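Long-range contacts in putative cell invasion protein with MAC/Perforin domain (Bacteroides thetaiotaomicron VPI-5482, PDB 3KK7), which is of unproven role but, as a MACPF-family protein of a gut symbiont, may act in cell invasion or pore formation: residues T101-L106 against Y251-K256; A184-D189 against F482-T487; N488-Y493 against Y503-Y508. One frame throughout, in Å; residues are numbered along the deposited sequence.

Contact 1 of 3, residues T101-L106 against Y251-K256; sequences TETKAL and YEWKNK
T101 and T103 press on the six-membered end of the W253 indole. With chi1 at -160°, CG of W253 extends away from the backbone N, and the ring reaches across to the strand 101-106. T103 CG2 comes in at the rim, close to the ring plane, 3.7 Å from W253 CE3. T101 CB meets the outer corner obliquely, 3.7 Å from W253 CH2. T103 turns chi1 to 61°: its methyl stands opposite the carbonyl carbon and takes the indole, while OG1 looks to Y251. T103 OG1 stays 3.9 Å from Y251 OH, too far for a bond.

K256 comes back over the tryptophan. Its CB sits about 3.3 Å above the W253 ring plane, over the centre of one face. The chain then bends at chi3 and chi4 and brings K256 NZ to 3.5 Å from T101 OG1. T101 CG2 also packs 3.5 Å from K256 O. The contact is thus van der Waals in kind, with polar groups near one another but not hydrogen-bonded. Were W253 an alanine, both threonines and K256 CB would probably lose their shared apolar partner, and a gap would be likely to open between the strands.

The axes of the two short strand segments come no closer than 11.1 Å and run near antiparallel, so this is side-chain packing and not sheet pairing. W253 also touches I164 of strand 157-173 and L272 of strand 271-274. The arrangement fits a MACPF domain: strand 251-254, which follows helix 236-249, packs its side chains against long strand 93-108 of the bent central sheet.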
loop_
_atom_site.group_PDB
_atom_site.type_symbol
_atom_site.label_atom_id
_atom_site.label_comp_id
_atom_site.label_asym_id
_atom_site.label_seq_id
_atom_site.Cartn_x
_atom_site.Cartn_y
_atom_site.Cartn_z
ATOM N N THR A 101 8.152 -27.729 -11.733
ATOM C CA THR A 101 9.408 -26.988 -11.726
ATOM C C THR A 101 9.172 -25.847 -12.676
ATOM O O THR A 101 8.315 -25.934 -13.531
ATOM C CB THR A 101 10.595 -27.819 -12.213
ATOM O OG1 THR A 101 10.398 -28.169 -13.582
ATOM C CG2 THR A 101 10.746 -29.080 -11.397
ATOM N N GLU A 102 9.925 -24.775 -12.519
ATOM C CA GLU A 102 9.751 -23.577 -13.330
ATOM C C GLU A 102 11.109 -22.886 -13.479
ATOM O O GLU A 102 11.834 -22.709 -12.498
ATOM C CB GLU A 102 8.764 -22.631 -12.633
ATOM C CG GLU A 102 7.916 -21.778 -13.563
ATOM C CD GLU A 102 6.630 -22.492 -14.035
ATOM O OE1 GLU A 102 5.780 -22.853 -13.174
ATOM O OE2 GLU A 102 6.459 -22.669 -15.273
ATOM N N THR A 103 11.475 -22.528 -14.701
ATOM C CA THR A 103 12.601 -21.617 -14.902
ATOM C C THR A 103 12.100 -20.417 -15.706
ATOM O O THR A 103 11.243 -20.546 -16.587
ATOM C CB THR A 103 13.786 -22.290 -15.585
ATOM O OG1 THR A 103 13.383 -22.758 -16.864
ATOM C CG2 THR A 103 14.298 -23.466 -14.758
ATOM N N LYS A 104 12.568 -19.241 -15.329
ATOM C CA LYS A 104 12.234 -18.010 -16.025
ATOM C C LYS A 104 13.526 -17.223 -16.057
ATOM O O LYS A 104 14.235 -17.189 -15.063
ATOM C CB LYS A 104 11.208 -17.135 -15.272
ATOM C CG LYS A 104 10.077 -17.796 -14.505
ATOM C CD LYS A 104 9.613 -16.803 -13.407
ATOM C CE LYS A 104 8.330 -17.222 -12.647
ATOM N NZ LYS A 104 7.938 -16.130 -11.698
ATOM N N ALA A 105 13.802 -16.573 -17.177
ATOM C CA ALA A 105 14.956 -15.689 -17.312
ATOM C C ALA A 105 14.441 -14.355 -17.831
ATOM O O ALA A 105 13.516 -14.312 -18.626
ATOM C CB ALA A 105 15.998 -16.286 -18.274
ATOM N N LEU A 106 15.035 -13.270 -17.365
ATOM C CA LEU A 106 14.670 -11.937 -17.827
ATOM C C LEU A 106 15.930 -11.116 -18.088
ATOM O O LEU A 106 16.796 -11.030 -17.233
ATOM C CB LEU A 106 13.820 -11.239 -16.770
ATOM C CG LEU A 106 13.230 -9.892 -17.164
ATOM C CD1 LEU A 106 12.296 -10.070 -18.391
ATOM C CD2 LEU A 106 12.504 -9.313 -15.940
ATOM N N TYR A 251 23.826 -21.821 -16.630
ATOM C CA TYR A 251 23.418 -22.697 -15.555
ATOM C C TYR A 251 23.103 -24.048 -16.124
ATOM O O TYR A 251 22.958 -24.190 -17.315
ATOM C CB TYR A 251 22.246 -22.099 -14.782
ATOM C CG TYR A 251 20.939 -22.255 -15.461
ATOM C CD1 TYR A 251 20.516 -21.331 -16.405
ATOM C CD2 TYR A 251 20.111 -23.337 -15.169
ATOM C CE1 TYR A 251 19.305 -21.466 -17.055
ATOM C CE2 TYR A 251 18.885 -23.492 -15.823
ATOM C CZ TYR A 251 18.491 -22.549 -16.768
ATOM O OH TYR A 251 17.288 -22.683 -17.412
ATOM N N GLU A 252 23.025 -25.051 -15.267
ATOM C CA GLU A 252 22.681 -26.373 -15.711
ATOM C C GLU A 252 21.724 -27.039 -14.731
ATOM O O GLU A 252 22.004 -27.131 -13.543
ATOM C CB GLU A 252 23.940 -27.218 -15.893
ATOM C CG GLU A 252 23.747 -28.327 -16.901
ATOM C CD GLU A 252 24.935 -29.259 -16.990
ATOM O OE1 GLU A 252 25.205 -29.960 -15.990
ATOM O OE2 GLU A 252 25.584 -29.291 -18.055
ATOM N N TRP A 253 20.582 -27.480 -15.241
ATOM C CA TRP A 253 19.665 -28.310 -14.479
ATOM C C TRP A 253 19.504 -29.630 -15.248
ATOM O O TRP A 253 18.736 -29.699 -16.206
ATOM C CB TRP A 253 18.323 -27.590 -14.276
ATOM C CG TRP A 253 17.486 -28.126 -13.135
ATOM C CD1 TRP A 253 17.692 -29.281 -12.428
ATOM C CD2 TRP A 253 16.281 -27.552 -12.608
ATOM N NE1 TRP A 253 16.710 -29.441 -11.480
ATOM C CE2 TRP A 253 15.835 -28.398 -11.565
ATOM C CE3 TRP A 253 15.549 -26.397 -12.896
ATOM C CZ2 TRP A 253 14.692 -28.134 -10.824
ATOM C CZ3 TRP A 253 14.410 -26.133 -12.155
ATOM C CH2 TRP A 253 13.997 -26.999 -11.124
ATOM N N LYS A 254 20.281 -30.651 -14.866
ATOM C CA LYS A 254 20.145 -31.999 -15.445
ATOM C C LYS A 254 19.028 -32.743 -14.742
ATOM O O LYS A 254 18.997 -32.756 -13.514
ATOM C CB LYS A 254 21.397 -32.836 -15.240
ATOM C CG LYS A 254 22.632 -32.402 -15.989
ATOM C CD LYS A 254 23.572 -33.617 -16.214
ATOM C CE LYS A 254 25.028 -33.248 -16.055
ATOM N NZ LYS A 254 25.340 -33.060 -14.610
ATOM N N ASN A 255 18.141 -33.384 -15.501
ATOM C CA ASN A 255 17.087 -34.245 -14.923
ATOM C C ASN A 255 16.165 -33.474 -13.962
ATOM O O ASN A 255 16.030 -33.852 -12.800
ATOM C CB ASN A 255 17.708 -35.470 -14.194
ATOM C CG ASN A 255 18.933 -36.056 -14.928
ATOM O OD1 ASN A 255 18.812 -36.657 -16.000
ATOM N ND2 ASN A 255 20.115 -35.892 -14.331
ATOM N N LYS A 256 15.517 -32.416 -14.456
ATOM C CA LYS A 256 14.756 -31.481 -13.592
ATOM C C LYS A 256 13.418 -32.063 -13.078
ATOM O O LYS A 256 12.332 -31.546 -13.360
ATOM C CB LYS A 256 14.592 -30.091 -14.265
ATOM C CG LYS A 256 13.468 -29.923 -15.312
ATOM C CD LYS A 256 13.790 -28.869 -16.393
ATOM C CE LYS A 256 13.823 -27.434 -15.877
ATOM N NZ LYS A 256 12.509 -26.710 -15.964
#

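Contact 2 of 3, residues A184-D189 against F482-T487; sequences AADYLD and FKNANT. With EDO (1,2-ethanediol), chain E.
N484 and N486 reach D186 through different first torsions. N484 has its CG trans to the backbone N (chi1 -177°), which carries the amide across to D186. N486 instead has chi1 -67°, with CG beside its own N, and its amide comes at the aspartate from another direction. Both ND2 atoms converge on one oxygen, D186 OD1.

The bond from N484 ND2 to D186 OD1 is 3.1 Å long. It arrives 53° out of the carboxylate plane, although the oxygen lies close to the amide plane of N484. N486 ND2 also donates to D186 OD1, but the modelled 2.4 Å is very short and its exact length is doubtful. The amide of N486 stands almost perpendicular to the carboxylate. The N484 bond would probably help to fix the rotation of the carboxylate; the share of the second donor is uncertain.

N484 has a second task. N484 OD1 accepts from T487 N at 3.0 Å, three residues on, which makes an Asx motif. This shapes the turn after strand 480-484, so one side chain both folds its own loop and holds D186 of the MACPF region. The contact thereby joins the MACPF region to the D3 region.

T487 CG2 packs against the carbonyl of A185, 3.6 Å from A185 O. M529 of helix 529-535 packs on A185, D186 and N484. N486 OD1 is hydrogen-bonded to K84 NZ. Y187 OH shares a hydrogen bond with O1 of 1,2-ethanediol; at 2.5 Å it is very short and of doubtful length. O1 lies at the edge of the Y187 ring. The ethanediol, probably from the crystallisation liquor, is also hydrogen-bonded to Y89 OH.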
loop_
_atom_site.group_PDB
_atom_site.type_symbol
_atom_site.label_atom_id
_atom_site.label_comp_id
_atom_site.label_asym_id
_atom_site.label_seq_id
_atom_site.Cartn_x
_atom_site.Cartn_y
_atom_site.Cartn_z
ATOM N N ALA A 184 -12.110 -6.721 6.905
ATOM C CA ALA A 184 -11.830 -5.321 7.284
ATOM C C ALA A 184 -12.534 -4.940 8.590
ATOM O O ALA A 184 -11.898 -4.418 9.530
ATOM C CB ALA A 184 -12.210 -4.352 6.154
ATOM N N ALA A 185 -13.828 -5.247 8.641
ATOM C CA ALA A 185 -14.709 -4.995 9.794
ATOM C C ALA A 185 -14.286 -5.642 11.115
ATOM O O ALA A 185 -14.390 -5.001 12.181
ATOM C CB ALA A 185 -16.162 -5.473 9.435
ATOM N N ASP A 186 -13.829 -6.894 11.049
ATOM C CA ASP A 186 -13.678 -7.721 12.254
ATOM C C ASP A 186 -12.416 -8.591 12.396
ATOM O O ASP A 186 -12.157 -9.059 13.468
ATOM C CB ASP A 186 -14.912 -8.635 12.363
ATOM C CG ASP A 186 -16.124 -7.935 12.983
ATOM O OD1 ASP A 186 -16.052 -7.619 14.187
ATOM O OD2 ASP A 186 -17.152 -7.718 12.299
ATOM N N TYR A 187 -11.617 -8.791 11.348
ATOM C CA TYR A 187 -10.517 -9.751 11.411
ATOM C C TYR A 187 -9.101 -9.187 11.167
ATOM O O TYR A 187 -8.155 -9.940 10.871
ATOM C CB TYR A 187 -10.837 -10.919 10.473
ATOM C CG TYR A 187 -12.074 -11.647 10.939
ATOM C CD1 TYR A 187 -11.995 -12.621 11.938
ATOM C CD2 TYR A 187 -13.336 -11.312 10.448
ATOM C CE1 TYR A 187 -13.111 -13.256 12.425
ATOM C CE2 TYR A 187 -14.473 -11.959 10.935
ATOM C CZ TYR A 187 -14.340 -12.938 11.924
ATOM O OH TYR A 187 -15.441 -13.617 12.389
ATOM N N LEU A 188 -8.938 -7.877 11.349
ATOM C CA LEU A 188 -7.632 -7.267 11.217
ATOM C C LEU A 188 -6.759 -7.508 12.451
ATOM O O LEU A 188 -7.238 -7.595 13.578
ATOM C CB LEU A 188 -7.751 -5.770 10.932
ATOM C CG LEU A 188 -8.437 -5.392 9.614
ATOM C CD1 LEU A 188 -8.648 -3.851 9.579
ATOM C CD2 LEU A 188 -7.623 -5.914 8.395
ATOM N N ASP A 189 -5.458 -7.646 12.208
ATOM C CA ASP A 189 -4.498 -7.820 13.270
ATOM C C ASP A 189 -4.528 -6.547 14.110
ATOM O O ASP A 189 -4.598 -5.435 13.555
ATOM C CB ASP A 189 -3.119 -8.072 12.660
ATOM C CG ASP A 189 -2.007 -7.974 13.667
ATOM O OD1 ASP A 189 -1.644 -9.004 14.241
ATOM O OD2 ASP A 189 -1.527 -6.847 13.898
ATOM N N PHE A 482 -21.222 3.127 18.698
ATOM C CA PHE A 482 -20.988 1.829 19.324
ATOM C C PHE A 482 -19.523 1.421 19.133
ATOM O O PHE A 482 -18.856 1.888 18.196
ATOM C CB PHE A 482 -21.936 0.759 18.766
ATOM C CG PHE A 482 -21.593 0.313 17.376
ATOM C CD1 PHE A 482 -22.002 1.056 16.274
ATOM C CD2 PHE A 482 -20.849 -0.848 17.166
ATOM C CE1 PHE A 482 -21.682 0.640 14.971
ATOM C CE2 PHE A 482 -20.511 -1.270 15.869
ATOM C CZ PHE A 482 -20.924 -0.530 14.768
ATOM N N LYS A 483 -19.040 0.560 20.028
ATOM C CA LYS A 483 -17.697 0.024 19.922
ATOM C C LYS A 483 -17.704 -1.393 19.391
ATOM O O LYS A 483 -18.386 -2.245 19.940
ATOM C CB LYS A 483 -17.000 0.035 21.280
ATOM C CG LYS A 483 -15.511 -0.142 21.163
ATOM C CD LYS A 483 -14.808 0.025 22.484
ATOM C CE LYS A 483 -14.964 -1.197 23.342
ATOM N NZ LYS A 483 -13.912 -1.189 24.373
ATOM N N ASN A 484 -16.920 -1.643 18.343
ATOM C CA ASN A 484 -16.654 -3.001 17.866
ATOM C C ASN A 484 -15.724 -3.692 18.866
ATOM O O ASN A 484 -14.631 -3.216 19.147
ATOM C CB ASN A 484 -16.023 -2.959 16.470
ATOM C CG ASN A 484 -15.797 -4.334 15.879
ATOM O OD1 ASN A 484 -15.104 -5.168 16.463
ATOM N ND2 ASN A 484 -16.368 -4.579 14.706
ATOM N N ALA A 485 -16.174 -4.815 19.405
ATOM C CA ALA A 485 -15.439 -5.511 20.448
ATOM C C ALA A 485 -14.201 -6.204 19.911
ATOM O O ALA A 485 -13.204 -6.280 20.603
ATOM C CB ALA A 485 -16.337 -6.526 21.142
ATOM N N ASN A 486 -14.262 -6.735 18.695
ATOM C CA ASN A 486 -13.082 -7.395 18.126
ATOM C C ASN A 486 -11.932 -6.416 17.941
ATOM O O ASN A 486 -10.788 -6.761 18.179
ATOM C CB ASN A 486 -13.351 -8.016 16.740
ATOM C CG ASN A 486 -14.300 -9.182 16.786
ATOM O OD1 ASN A 486 -14.058 -10.175 17.474
ATOM N ND2 ASN A 486 -15.390 -9.081 16.026
ATOM N N THR A 487 -12.243 -5.217 17.471
ATOM C CA THR A 487 -11.218 -4.305 16.999
ATOM C C THR A 487 -11.016 -3.087 17.896
ATOM O O THR A 487 -10.039 -2.384 17.739
ATOM C CB THR A 487 -11.595 -3.820 15.610
ATOM O OG1 THR A 487 -12.785 -3.030 15.706
ATOM C CG2 THR A 487 -11.869 -4.983 14.702
HETATM C C1 EDO E . -18.249 -11.590 12.025
HETATM O O1 EDO E . -17.595 -12.758 11.517
HETATM C C2 EDO E . -19.227 -11.062 10.984
HETATM O O2 EDO E . -20.451 -11.815 10.997
#

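Contact 3 of 3, residues N488-Y493 against Y503-Y508; sequences NIWYIY and YYDDDY
W490 CB sits over one face of the Y503 ring, 4.1 Å from the ring centroid and 14° off the normal, a CH-pi contact. The two rings themselves meet obliquely, with W490 CD1 3.8 Å from Y503 CE2. I492 CD1 reaches the same tyrosine obliquely at Y503 CE1, 3.9 Å away. At the edge of the indole, near its plane, lies D505 OD1, 3.0 Å from W490 NE1. The carboxylate stands 85° to the ring. With CG of D505 extended away from its backbone N (chi1 -168°), the carboxylate runs alongside the tryptophan. K481 makes a cation-pi contact with W490.

Beneath these side chains is the antiparallel hairpin of strands 489-494 and 499-504. W490 and Y503 form a hydrogen-bonded pair: W490 N gives to Y503 O at 2.8 Å and Y503 N to W490 O at 3.0 Å. I489 and Y504 form the non-hydrogen-bonded pair beside it. Past the pair, D505 N donates to N488 O at 2.9 Å. N488 OD1 is hydrogen-bonded to K483 NZ.

The backbone therefore sets the register. W490 and Y503 lie on one face, I489 and Y504 on the other. The acidic D505 stands near the indole edge, and K483, its weak and long ion-pair partner, probably offsets part of its charge.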
loop_
_atom_site.group_PDB
_atom_site.type_symbol
_atom_site.label_atom_id
_atom_site.label_comp_id
_atom_site.label_asym_id
_atom_site.label_seq_id
_atom_site.Cartn_x
_atom_site.Cartn_y
_atom_site.Cartn_z
ATOM N N ASN A 488 -11.946 -2.849 18.821
ATOM C CA ASN A 488 -11.937 -1.676 19.700
ATOM C C ASN A 488 -12.003 -0.343 18.968
ATOM O O ASN A 488 -11.405 0.635 19.378
ATOM C CB ASN A 488 -10.782 -1.740 20.715
ATOM C CG ASN A 488 -11.124 -2.641 21.913
ATOM O OD1 ASN A 488 -12.173 -2.461 22.541
ATOM N ND2 ASN A 488 -10.259 -3.612 22.222
ATOM N N ILE A 489 -12.768 -0.309 17.892
ATOM C CA ILE A 489 -12.998 0.927 17.164
ATOM C C ILE A 489 -14.369 1.446 17.550
ATOM O O ILE A 489 -15.331 0.673 17.687
ATOM C CB ILE A 489 -12.904 0.725 15.637
ATOM C CG1 ILE A 489 -11.499 0.204 15.283
ATOM C CG2 ILE A 489 -13.215 2.022 14.905
ATOM C CD1 ILE A 489 -11.305 -0.138 13.840
ATOM N N TRP A 490 -14.439 2.753 17.777
ATOM C CA TRP A 490 -15.701 3.426 17.995
ATOM C C TRP A 490 -16.188 3.854 16.632
ATOM O O TRP A 490 -15.401 4.331 15.819
ATOM C CB TRP A 490 -15.537 4.653 18.886
ATOM C CG TRP A 490 -15.541 4.355 20.356
ATOM C CD1 TRP A 490 -14.470 4.388 21.191
ATOM C CD2 TRP A 490 -16.672 4.007 21.166
ATOM N NE1 TRP A 490 -14.855 4.074 22.470
ATOM C CE2 TRP A 490 -16.199 3.832 22.487
ATOM C CE3 TRP A 490 -18.038 3.837 20.911
ATOM C CZ2 TRP A 490 -17.040 3.478 23.554
ATOM C CZ3 TRP A 490 -18.883 3.486 21.982
ATOM C CH2 TRP A 490 -18.375 3.310 23.279
ATOM N N TYR A 491 -17.468 3.631 16.374
ATOM C CA TYR A 491 -18.106 4.091 15.149
ATOM C C TYR A 491 -19.253 4.995 15.581
ATOM O O TYR A 491 -20.206 4.539 16.240
ATOM C CB TYR A 491 -18.613 2.923 14.309
ATOM C CG TYR A 491 -17.536 2.040 13.774
ATOM C CD1 TYR A 491 -16.888 2.360 12.594
ATOM C CD2 TYR A 491 -17.154 0.885 14.435
ATOM C CE1 TYR A 491 -15.872 1.551 12.071
ATOM C CE2 TYR A 491 -16.136 0.067 13.916
ATOM C CZ TYR A 491 -15.506 0.422 12.734
ATOM O OH TYR A 491 -14.509 -0.341 12.193
ATOM N N ILE A 492 -19.097 6.284 15.267
ATOM C CA ILE A 492 -20.098 7.309 15.534
ATOM C C ILE A 492 -20.801 7.584 14.212
ATOM O O ILE A 492 -20.168 7.976 13.236
ATOM C CB ILE A 492 -19.466 8.576 16.117
ATOM C CG1 ILE A 492 -18.591 8.179 17.308
ATOM C CG2 ILE A 492 -20.530 9.555 16.549
ATOM C CD1 ILE A 492 -18.157 9.336 18.204
ATOM N N TYR A 493 -22.106 7.336 14.180
ATOM C CA TYR A 493 -22.845 7.315 12.928
ATOM C C TYR A 493 -24.107 8.120 13.025
ATOM O O TYR A 493 -24.729 8.185 14.079
ATOM C CB TYR A 493 -23.184 5.874 12.517
ATOM C CG TYR A 493 -24.161 5.149 13.420
ATOM C CD1 TYR A 493 -23.728 4.543 14.596
ATOM C CD2 TYR A 493 -25.513 5.033 13.070
ATOM C CE1 TYR A 493 -24.607 3.850 15.410
ATOM C CE2 TYR A 493 -26.413 4.349 13.885
ATOM C CZ TYR A 493 -25.956 3.764 15.056
ATOM O OH TYR A 493 -26.839 3.099 15.876
ATOM N N TYR A 503 -12.867 5.830 15.057
ATOM C CA TYR A 503 -11.550 5.994 15.708
ATOM C C TYR A 503 -11.276 4.857 16.694
ATOM O O TYR A 503 -12.200 4.394 17.369
ATOM C CB TYR A 503 -11.375 7.374 16.407
ATOM C CG TYR A 503 -12.323 7.715 17.566
ATOM C CD1 TYR A 503 -13.447 8.510 17.373
ATOM C CD2 TYR A 503 -12.059 7.281 18.870
ATOM C CE1 TYR A 503 -14.311 8.829 18.453
ATOM C CE2 TYR A 503 -12.904 7.585 19.938
ATOM C CZ TYR A 503 -14.021 8.356 19.726
ATOM O OH TYR A 503 -14.848 8.654 20.790
ATOM N N TYR A 504 -10.017 4.411 16.761
ATOM C CA TYR A 504 -9.586 3.440 17.776
ATOM C C TYR A 504 -9.788 4.024 19.180
ATOM O O TYR A 504 -9.671 5.226 19.366
ATOM C CB TYR A 504 -8.129 3.026 17.565
ATOM C CG TYR A 504 -7.659 2.054 18.620
ATOM C CD1 TYR A 504 -7.966 0.693 18.540
ATOM C CD2 TYR A 504 -6.955 2.506 19.745
ATOM C CE1 TYR A 504 -7.563 -0.194 19.548
ATOM C CE2 TYR A 504 -6.548 1.627 20.756
ATOM C CZ TYR A 504 -6.855 0.293 20.649
ATOM O OH TYR A 504 -6.444 -0.544 21.653
ATOM N N ASP A 505 -10.096 3.158 20.150
ATOM C CA ASP A 505 -10.525 3.578 21.483
ATOM C C ASP A 505 -9.374 4.010 22.390
ATOM O O ASP A 505 -8.926 3.278 23.292
ATOM C CB ASP A 505 -11.348 2.478 22.167
ATOM C CG ASP A 505 -12.052 2.964 23.429
ATOM O OD1 ASP A 505 -12.132 4.189 23.638
ATOM O OD2 ASP A 505 -12.560 2.129 24.205
ATOM N N ASP A 506 -8.909 5.218 22.125
ATOM C CA ASP A 506 -7.945 5.883 22.960
ATOM C C ASP A 506 -8.362 7.329 22.967
ATOM O O ASP A 506 -8.361 7.975 21.930
ATOM C CB ASP A 506 -6.525 5.742 22.423
ATOM C CG ASP A 506 -5.464 6.188 23.445
ATOM O OD1 ASP A 506 -5.703 7.117 24.256
ATOM O OD2 ASP A 506 -4.366 5.602 23.425
ATOM N N ASP A 507 -8.714 7.825 24.147
ATOM C CA ASP A 507 -9.156 9.200 24.324
ATOM C C ASP A 507 -8.210 10.245 23.691
ATOM O O ASP A 507 -8.660 11.327 23.290
ATOM C CB ASP A 507 -9.416 9.488 25.822
ATOM C CG ASP A 507 -10.738 8.851 26.350
ATOM O OD1 ASP A 507 -11.520 8.285 25.564
ATOM O OD2 ASP A 507 -11.009 8.934 27.566
ATOM N N TYR A 508 -6.929 9.933 23.535
ATOM C CA TYR A 508 -6.042 10.906 22.910
ATOM C C TYR A 508 -6.565 11.368 21.535
ATOM O O TYR A 508 -6.328 12.503 21.144
ATOM C CB TYR A 508 -4.604 10.385 22.804
ATOM C CG TYR A 508 -4.159 9.848 21.426
ATOM C CD1 TYR A 508 -3.630 10.691 20.450
ATOM C CD2 TYR A 508 -4.225 8.494 21.129
ATOM C CE1 TYR A 508 -3.206 10.186 19.219
ATOM C CE2 TYR A 508 -3.811 8.009 19.923
ATOM C CZ TYR A 508 -3.298 8.852 18.970
ATOM O OH TYR A 508 -2.894 8.340 17.750
#

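Overall arrangement
Contacts 2 and 3 are neighbours. Their centres are 11 Å apart, and strands 480-484 and 489-494 follow each other in one four-stranded sheet of the D3 region. F482 O and Y491 N, 2.9 Å apart, probably bond across it, as do N484 N and I489 O at 2.9 Å. The turn that holds D186 in contact 2 thus leads straight into the hairpin of contact 3. Contact 1 lies apart within the MACPF region, its centre 46 Å from that of contact 2 and 53 Å from that of contact 3. The ethanediol at contact 2 probably comes from the crystallisation liquor.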